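Local atomic coordinates of putative cytoplasmic protein (Enterobacter cloacae, PDB entry 4HFL), a protein that is a toxic effector of the type VI secretion system, an amidase that probably cleaves peptide bonds in the peptidoglycan of rival bacteria. Residues L42-F55 / A81-F93. Residues are numbered along the deposited sequence; the frame is centred on the assembly and turned at random.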
loop_
_atom_site.group_PDB
_atom_site.type_symbol
_atom_site.label_atom_id
_atom_site.label_comp_id
_atom_site.label_asym_id
_atom_site.label_seq_id
_atom_site.Cartn_x
_atom_site.Cartn_y
_atom_site.Cartn_z
ATOM N N LEU A 42 11.925 -6.594 -8.535
ATOM C CA LEU A 42 10.814 -6.569 -9.483
ATOM C C LEU A 42 11.271 -6.363 -10.918
ATOM O O LEU A 42 10.488 -6.547 -11.852
ATOM C CB LEU A 42 9.814 -5.484 -9.095
ATOM C CG LEU A 42 9.040 -5.789 -7.813
ATOM C CD1 LEU A 42 8.244 -4.574 -7.298
ATOM C CD2 LEU A 42 8.120 -6.978 -8.044
ATOM N N GLY A 43 12.540 -5.983 -11.080
ATOM C CA GLY A 43 13.149 -5.795 -12.388
ATOM C C GLY A 43 12.473 -4.753 -13.267
ATOM O O GLY A 43 11.625 -3.990 -12.796
ATOM N N GLY A 44 12.865 -4.716 -14.542
ATOM C CA GLY A 44 12.197 -3.906 -15.552
ATOM C C GLY A 44 12.190 -2.398 -15.354
ATOM O O GLY A 44 13.149 -1.816 -14.827
ATOM N N LYS A 45 11.104 -1.761 -15.790
ATOM C CA LYS A 45 10.968 -0.305 -15.694
ATOM C C LYS A 45 10.832 0.186 -14.253
ATOM O O LYS A 45 11.194 1.320 -13.932
ATOM C CB LYS A 45 9.790 0.184 -16.550
ATOM C CG LYS A 45 9.629 1.706 -16.616
ATOM C CD LYS A 45 10.958 2.458 -16.885
ATOM C CE LYS A 45 11.591 2.139 -18.246
ATOM N NZ LYS A 45 12.530 0.978 -18.197
ATOM N N VAL A 46 10.311 -0.671 -13.384
ATOM C CA VAL A 46 10.280 -0.357 -11.961
ATOM C C VAL A 46 11.712 -0.190 -11.425
ATOM O O VAL A 46 12.021 0.814 -10.764
ATOM C CB VAL A 46 9.503 -1.426 -11.167
ATOM C CG1 VAL A 46 9.648 -1.190 -9.679
ATOM C CG2 VAL A 46 8.029 -1.407 -11.562
ATOM N N GLN A 47 12.583 -1.155 -11.737
ATOM C CA GLN A 47 13.987 -1.085 -11.323
ATOM C C GLN A 47 14.703 0.087 -11.972
ATOM O O GLN A 47 15.492 0.780 -11.327
ATOM C CB GLN A 47 14.751 -2.374 -11.651
ATOM C CG GLN A 47 16.266 -2.167 -11.574
ATOM C CD GLN A 47 17.070 -3.449 -11.575
ATOM O OE1 GLN A 47 18.247 -3.452 -11.945
ATOM N NE2 GLN A 47 16.452 -4.539 -11.143
ATOM N N HIS A 48 14.440 0.291 -13.258
ATOM C CA HIS A 48 15.029 1.420 -13.970
ATOM C C HIS A 48 14.685 2.765 -13.317
ATOM O O HIS A 48 15.574 3.597 -13.053
ATOM C CB HIS A 48 14.561 1.412 -15.420
ATOM C CG HIS A 48 15.167 2.494 -16.252
ATOM N ND1 HIS A 48 14.408 3.440 -16.906
ATOM C CD2 HIS A 48 16.458 2.783 -16.532
ATOM C CE1 HIS A 48 15.209 4.262 -17.562
ATOM N NE2 HIS A 48 16.458 3.887 -17.351
ATOM N N ASN A 49 13.399 2.986 -13.052
ATOM C CA ASN A 49 12.979 4.262 -12.476
ATOM C C ASN A 49 13.435 4.412 -11.025
ATOM O O ASN A 49 13.749 5.515 -10.576
ATOM C CB ASN A 49 11.471 4.475 -12.629
ATOM C CG ASN A 49 11.051 4.629 -14.079
ATOM O OD1 ASN A 49 11.816 5.110 -14.911
ATOM N ND2 ASN A 49 9.829 4.219 -14.387
ATOM N N ILE A 50 13.491 3.295 -10.301
ATOM C CA ILE A 50 14.092 3.305 -8.965
ATOM C C ILE A 50 15.587 3.712 -8.984
ATOM O O ILE A 50 16.017 4.539 -8.178
ATOM C CB ILE A 50 13.871 1.955 -8.242
ATOM C CG1 ILE A 50 12.423 1.881 -7.732
ATOM C CG2 ILE A 50 14.854 1.775 -7.097
ATOM C CD1 ILE A 50 12.045 0.564 -7.112
ATOM N N ASP A 51 16.356 3.144 -9.912
ATOM C CA ASP A 51 17.790 3.432 -10.051
ATOM C C ASP A 51 18.050 4.855 -10.544
ATOM O O ASP A 51 19.093 5.439 -10.244
ATOM C CB ASP A 51 18.461 2.446 -11.024
ATOM C CG ASP A 51 18.541 1.024 -10.480
ATOM O OD1 ASP A 51 18.378 0.817 -9.255
ATOM O OD2 ASP A 51 18.787 0.105 -11.293
ATOM N N ALA A 52 17.114 5.399 -11.321
ATOM C CA ALA A 52 17.238 6.772 -11.823
ATOM C C ALA A 52 16.969 7.796 -10.729
ATOM O O ALA A 52 17.491 8.915 -10.769
ATOM C CB ALA A 52 16.294 6.997 -12.981
ATOM N N GLY A 53 16.146 7.411 -9.758
ATOM C CA GLY A 53 15.738 8.317 -8.697
ATOM C C GLY A 53 14.373 8.934 -8.961
ATOM O O GLY A 53 13.966 9.878 -8.284
ATOM N N ILE A 54 13.666 8.397 -9.952
ATOM C CA ILE A 54 12.333 8.882 -10.309
ATOM C C ILE A 54 11.262 8.296 -9.381
ATOM O O ILE A 54 10.333 9.008 -8.980
ATOM C CB ILE A 54 11.995 8.560 -11.780
ATOM C CG1 ILE A 54 13.162 8.962 -12.687
ATOM C CG2 ILE A 54 10.698 9.242 -12.200
ATOM C CD1 ILE A 54 13.102 8.362 -14.082
ATOM N N PHE A 55 11.386 7.004 -9.052
ATOM C CA PHE A 55 10.545 6.390 -8.018
ATOM C C PHE A 55 11.345 6.333 -6.723
ATOM O O PHE A 55 12.367 5.646 -6.657
ATOM C CB PHE A 55 10.119 4.949 -8.377
ATOM C CG PHE A 55 9.324 4.821 -9.656
ATOM C CD1 PHE A 55 8.933 5.935 -10.381
ATOM C CD2 PHE A 55 8.962 3.566 -10.130
ATOM C CE1 PHE A 55 8.221 5.798 -11.561
ATOM C CE2 PHE A 55 8.240 3.426 -11.311
ATOM C CZ PHE A 55 7.867 4.543 -12.019
ATOM N N ALA A 81 -1.098 6.394 -12.182
ATOM C CA ALA A 81 0.196 6.356 -12.871
ATOM C C ALA A 81 0.821 4.981 -12.705
ATOM O O ALA A 81 1.042 4.527 -11.579
ATOM C CB ALA A 81 1.132 7.430 -12.330
ATOM N N THR A 82 1.098 4.316 -13.824
ATOM C CA THR A 82 1.607 2.951 -13.786
ATOM C C THR A 82 2.761 2.760 -14.759
ATOM O O THR A 82 2.778 3.360 -15.835
ATOM C CB THR A 82 0.496 1.923 -14.127
ATOM O OG1 THR A 82 0.017 2.156 -15.457
ATOM C CG2 THR A 82 -0.680 2.034 -13.138
ATOM N N VAL A 83 3.735 1.942 -14.368
ATOM C CA VAL A 83 4.675 1.390 -15.348
ATOM C C VAL A 83 4.547 -0.128 -15.293
ATOM O O VAL A 83 3.612 -0.646 -14.674
ATOM C CB VAL A 83 6.142 1.814 -15.108
ATOM C CG1 VAL A 83 6.307 3.343 -15.255
ATOM C CG2 VAL A 83 6.633 1.323 -13.750
ATOM N N THR A 84 5.470 -0.836 -15.935
ATOM C CA THR A 84 5.497 -2.300 -15.879
ATOM C C THR A 84 6.767 -2.810 -15.202
ATOM O O THR A 84 7.810 -2.148 -15.226
ATOM C CB THR A 84 5.433 -2.918 -17.280
ATOM O OG1 THR A 84 6.566 -2.474 -18.040
ATOM C CG2 THR A 84 4.149 -2.511 -17.990
ATOM N N GLY A 85 6.677 -3.985 -14.590
ATOM C CA GLY A 85 7.865 -4.680 -14.136
ATOM C C GLY A 85 8.221 -5.679 -15.219
ATOM O O GLY A 85 7.536 -5.737 -16.249
ATOM N N SER A 86 9.254 -6.484 -14.995
ATOM C CA SER A 86 9.667 -7.462 -15.993
ATOM C C SER A 86 8.648 -8.592 -16.105
ATOM O O SER A 86 8.820 -9.509 -16.903
ATOM C CB SER A 86 11.044 -8.029 -15.652
ATOM O OG SER A 86 10.998 -8.776 -14.448
ATOM N N ASP A 87 7.588 -8.519 -15.302
ATOM C CA ASP A 87 6.522 -9.520 -15.330
ATOM C C ASP A 87 5.353 -9.093 -16.225
ATOM O O ASP A 87 4.403 -9.857 -16.411
ATOM C CB ASP A 87 6.027 -9.830 -13.905
ATOM C CG ASP A 87 5.396 -8.619 -13.220
ATOM O OD1 ASP A 87 5.529 -7.491 -13.744
ATOM O OD2 ASP A 87 4.773 -8.790 -12.143
ATOM N N LYS A 88 5.443 -7.877 -16.767
ATOM C CA LYS A 88 4.439 -7.301 -17.673
ATOM C C LYS A 88 3.161 -6.901 -16.929
ATOM O O LYS A 88 2.132 -6.571 -17.542
ATOM C CB LYS A 88 4.140 -8.225 -18.867
ATOM C CG LYS A 88 5.391 -8.814 -19.551
ATOM C CD LYS A 88 5.012 -9.965 -20.482
ATOM C CE LYS A 88 6.218 -10.836 -20.880
ATOM N NZ LYS A 88 7.175 -10.158 -21.809
ATOM N N LYS A 89 3.236 -6.915 -15.600
ATOM C CA LYS A 89 2.133 -6.421 -14.779
ATOM C C LYS A 89 2.349 -4.940 -14.441
ATOM O O LYS A 89 3.489 -4.459 -14.448
ATOM C CB LYS A 89 1.955 -7.284 -13.519
ATOM C CG LYS A 89 1.736 -8.775 -13.840
ATOM C CD LYS A 89 1.148 -9.545 -12.667
ATOM C CE LYS A 89 0.739 -10.959 -13.083
ATOM N NZ LYS A 89 -0.310 -10.972 -14.149
ATOM N N ARG A 90 1.257 -4.227 -14.166
ATOM C CA ARG A 90 1.320 -2.790 -13.905
ATOM C C ARG A 90 1.554 -2.439 -12.432
ATOM O O ARG A 90 0.985 -3.058 -11.520
ATOM C CB ARG A 90 0.057 -2.093 -14.428
ATOM C CG ARG A 90 -0.091 -2.136 -15.948
ATOM C CD ARG A 90 -1.523 -1.845 -16.368
ATOM N NE ARG A 90 -1.670 -1.771 -17.821
ATOM C CZ ARG A 90 -1.956 -2.812 -18.604
ATOM N NH1 ARG A 90 -2.121 -4.020 -18.072
ATOM N NH2 ARG A 90 -2.072 -2.649 -19.918
ATOM N N TYR A 91 2.397 -1.432 -12.214
ATOM C CA TYR A 91 2.775 -1.002 -10.878
ATOM C C TYR A 91 2.584 0.502 -10.720
ATOM O O TYR A 91 3.109 1.288 -11.527
ATOM C CB TYR A 91 4.230 -1.404 -10.604
ATOM C CG TYR A 91 4.386 -2.905 -10.475
ATOM C CD1 TYR A 91 4.253 -3.532 -9.246
ATOM C CD2 TYR A 91 4.638 -3.699 -11.588
ATOM C CE1 TYR A 91 4.384 -4.921 -9.128
ATOM C CE2 TYR A 91 4.770 -5.073 -11.475
ATOM C CZ TYR A 91 4.638 -5.675 -10.245
ATOM O OH TYR A 91 4.774 -7.044 -10.135
ATOM N N MET A 92 1.806 0.895 -9.709
ATOM C CA MET A 92 1.655 2.309 -9.361
ATOM C C MET A 92 2.877 2.729 -8.560
ATOM O O MET A 92 3.467 1.903 -7.862
ATOM C CB MET A 92 0.385 2.564 -8.532
ATOM C CG MET A 92 -0.925 2.088 -9.157
ATOM S SD MET A 92 -2.395 2.608 -8.209
ATOM C CE MET A 92 -3.628 1.633 -9.093
ATOM N N PHE A 93 3.259 4.004 -8.666
ATOM C CA PHE A 93 4.452 4.496 -7.989
ATOM C C PHE A 93 4.163 5.788 -7.195
ATOM O O PHE A 93 5.070 6.350 -6.572
ATOM C CB PHE A 93 5.596 4.697 -8.991
ATOM C CG PHE A 93 5.255 5.629 -10.120
ATOM C CD1 PHE A 93 5.486 6.997 -10.000
ATOM C CD2 PHE A 93 4.700 5.143 -11.295
ATOM C CE1 PHE A 93 5.176 7.866 -11.033
ATOM C CE2 PHE A 93 4.392 6.002 -12.337
ATOM C CZ PHE A 93 4.625 7.374 -12.200
HETATM O O HOH W 1 9.777 -3.204 -17.706
#
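F55 and F93 form an offset stack: their centroids lie 4.1 Å apart and their planes are only 10° from parallel. F93 is shifted across its partner, which places its CB above the middle of the F55 ring, 3.5 Å from the centroid and almost on the ring normal, a CH-pi contact. Having F93 CG between backbone N and carbonyl carbon (chi1 57°) lays that ring over F55. N49 CB sits over the opposite face of F55, while the methyls of V83 meet its edge, CG2 approaching F55 CE2 at 3.6 Å. The F55 ring is thus held on both faces and at one edge.

Aliphatic packing continues from V83 along the hairpin formed by the antiparallel strands 82-84 and 90-92. V46 CG2, set anti to its carbonyl carbon, touches both V83 CG2 (3.8 Å) and Y91 CB (3.9 Å), approaching the Y91 ring obliquely. L42 reaches the phenol end of that tyrosine with its CD2 methyl, which lies near Y91 OH. Y91 OH donates to D87 OD2 at 2.7 Å, on the syn side of the carboxylate, and Y69 OH also bonds to this oxygen. L42 and V46 additionally rest on I61 of helix 59-69.

Polar contacts gather around the glycine pair G43-G44, near the N-terminal end of helix 44-52, and all those crossing directly are weak. S86 N points almost straight at L42 O (3.4 Å, 166°), whereas K45 N and V46 N reach T84 O at poorer angles. K45 N has a shorter bond to a water, 2.7 Å, which T84 OG1 meets weakly.

The chemistry therefore implies that the hairpin and the F93 that follows it are held against helix 44-52 and its flanking residues L42 and F55 chiefly by aromatic and aliphatic packing, with long backbone bonds and one water supplementing it near G43 and G44.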